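Local atomic coordinates of aldolase (Escherichia coli, PDB entry 6VOP), a protein that belongs to the class II aldolase and adducin N-terminal domain family, with an AraD-like alpha/beta fold, and is a putative aldolase of undetermined function. Residues A85-N90 with L150-A155. The protein carries 2 engineered substitutions. Sequence-based numbering, arbitrary orientation.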
loop_
_atom_site.group_PDB
_atom_site.type_symbol
_atom_site.label_atom_id
_atom_site.label_comp_id
_atom_site.label_asym_id
_atom_site.label_seq_id
_atom_site.Cartn_x
_atom_site.Cartn_y
_atom_site.Cartn_z
ATOM N N ALA A 85 17.830 16.352 -22.324
ATOM C CA ALA A 85 19.153 16.716 -21.829
ATOM C C ALA A 85 19.940 15.490 -21.391
ATOM O O ALA A 85 21.160 15.434 -21.583
ATOM C CB ALA A 85 19.025 17.710 -20.675
ATOM N N LEU A 86 19.262 14.495 -20.815
ATOM C CA LEU A 86 19.952 13.291 -20.369
ATOM C C LEU A 86 20.380 12.428 -21.548
ATOM O O LEU A 86 21.478 11.859 -21.540
ATOM C CB LEU A 86 19.055 12.499 -19.421
ATOM C CG LEU A 86 18.641 13.256 -18.160
ATOM C CD1 LEU A 86 17.546 12.509 -17.414
ATOM C CD2 LEU A 86 19.848 13.493 -17.265
ATOM N N TYR A 87 19.529 12.315 -22.569
ATOM C CA TYR A 87 19.891 11.526 -23.741
ATOM C C TYR A 87 21.041 12.160 -24.510
ATOM O O TYR A 87 21.884 11.443 -25.062
ATOM C CB TYR A 87 18.679 11.350 -24.657
ATOM C CG TYR A 87 17.553 10.533 -24.063
ATOM C CD1 TYR A 87 17.743 9.204 -23.705
ATOM C CD2 TYR A 87 16.295 11.088 -23.875
ATOM C CE1 TYR A 87 16.710 8.453 -23.166
ATOM C CE2 TYR A 87 15.259 10.347 -23.333
ATOM C CZ TYR A 87 15.470 9.031 -22.984
ATOM O OH TYR A 87 14.436 8.295 -22.450
ATOM N N ARG A 88 21.098 13.490 -24.555
ATOM C CA ARG A 88 22.127 14.185 -25.315
ATOM C C ARG A 88 23.488 14.181 -24.632
ATOM O O ARG A 88 24.480 14.553 -25.268
ATOM C CB ARG A 88 21.697 15.631 -25.577
ATOM C CG ARG A 88 20.626 15.778 -26.643
ATOM C CD ARG A 88 20.541 17.207 -27.143
ATOM N NE ARG A 88 19.786 18.064 -26.234
ATOM C CZ ARG A 88 18.512 18.396 -26.405
ATOM N NH1 ARG A 88 17.839 17.940 -27.454
ATOM N NH2 ARG A 88 17.907 19.184 -25.526
ATOM N N ASN A 89 23.564 13.777 -23.363
ATOM C CA ASN A 89 24.822 13.796 -22.626
ATOM C C ASN A 89 25.181 12.439 -22.041
ATOM O O ASN A 89 26.139 12.345 -21.263
ATOM C CB ASN A 89 24.772 14.853 -21.520
ATOM C CG ASN A 89 24.817 16.265 -22.069
ATOM O OD1 ASN A 89 25.887 16.865 -22.184
ATOM N ND2 ASN A 89 23.653 16.801 -22.421
ATOM N N ASN A 90 24.446 11.390 -22.394
ATOM C CA ASN A 90 24.769 10.028 -21.968
ATOM C C ASN A 90 24.263 9.083 -23.047
ATOM O O ASN A 90 23.052 8.835 -23.152
ATOM C CB ASN A 90 24.163 9.690 -20.610
ATOM C CG ASN A 90 24.671 8.372 -20.061
ATOM O OD1 ASN A 90 25.559 7.748 -20.639
ATOM N ND2 ASN A 90 24.111 7.942 -18.935
ATOM N N LEU A 150 20.974 18.824 -15.104
ATOM C CA LEU A 150 20.942 17.394 -15.394
ATOM C C LEU A 150 21.862 17.040 -16.552
ATOM O O LEU A 150 22.407 15.931 -16.592
ATOM C CB LEU A 150 19.511 16.948 -15.693
ATOM C CG LEU A 150 18.614 16.734 -14.472
ATOM C CD1 LEU A 150 17.192 16.435 -14.898
ATOM C CD2 LEU A 150 19.157 15.614 -13.601
ATOM N N ALA A 151 22.056 17.963 -17.495
ATOM C CA ALA A 151 22.990 17.709 -18.587
ATOM C C ALA A 151 24.431 17.674 -18.094
ATOM O O ALA A 151 25.270 16.990 -18.692
ATOM C CB ALA A 151 22.828 18.764 -19.682
ATOM N N GLU A 152 24.738 18.394 -17.012
ATOM C CA GLU A 152 26.102 18.389 -16.492
ATOM C C GLU A 152 26.422 17.071 -15.799
ATOM O O GLU A 152 27.556 16.583 -15.874
ATOM C CB GLU A 152 26.309 19.561 -15.532
ATOM C CG GLU A 152 26.031 20.929 -16.133
ATOM C CD GLU A 152 27.245 21.534 -16.817
ATOM O OE1 GLU A 152 28.253 20.818 -16.998
ATOM O OE2 GLU A 152 27.188 22.731 -17.170
ATOM N N LEU A 153 25.440 16.479 -15.125
ATOM C CA LEU A 153 25.642 15.260 -14.357
ATOM C C LEU A 153 25.254 14.000 -15.119
ATOM O O LEU A 153 25.377 12.901 -14.572
ATOM C CB LEU A 153 24.847 15.330 -13.049
ATOM C CG LEU A 153 25.075 16.562 -12.171
ATOM C CD1 LEU A 153 23.916 16.745 -11.205
ATOM C CD2 LEU A 153 26.392 16.454 -11.416
ATOM N N ALA A 154 24.801 14.130 -16.368
ATOM C CA ALA A 154 24.257 12.978 -17.079
ATOM C C ALA A 154 25.338 11.979 -17.472
ATOM O O ALA A 154 25.073 10.771 -17.515
ATOM C CB ALA A 154 23.492 13.437 -18.319
ATOM N N ALA A 155 26.555 12.453 -17.754
ATOM C CA ALA A 155 27.577 11.574 -18.313
ATOM C C ALA A 155 28.021 10.497 -17.329
ATOM O O ALA A 155 28.366 9.386 -17.749
ATOM C CB ALA A 155 28.784 12.395 -18.768
#
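Two helices that lie side by side on the central beta sheet of the class II aldolase fold, 80-89 and 144-153, meet near their C-terminal ends: A85, L86 and N89 face L150 and A151, joined by A154 of segment 150-155. Alanine suits this interface because a lone methyl lets the backbones come close: the CA atoms of A85 and A151 are 5.1 Å apart, and their CB atoms touch at 4.1 Å. On the sheet side, the branched apolar end of L86 serves two surfaces. Its CD2 lies 3.8 Å from CB of L150 and equally near CB of A154, while the side chain also packs on F160, V96, V168 and C170 of the sheet; L150 shares F160. On the outer side N89 lays its amide across A151. Asparagine offers both an N-H donor and an aliphatic CB: with CG beside the backbone N and anti to its own carbonyl carbon (chi1 -71°), ND2 donates to O of A85 at 3.0 Å. That bond is nearly straight (164°) and close to the amide plane, restraining the amide's rotation; CB of N89 meanwhile rests 3.7 Å from CB of A154. Farther along, CA of A155 approaches O of N89 at 3.4 Å, at most a weak CA-H...O contact. No hydrogen bond crosses between the segments, which meet by van der Waals packing, two helices side by side over one face of the central sheet in the AraD-like alpha/beta fold.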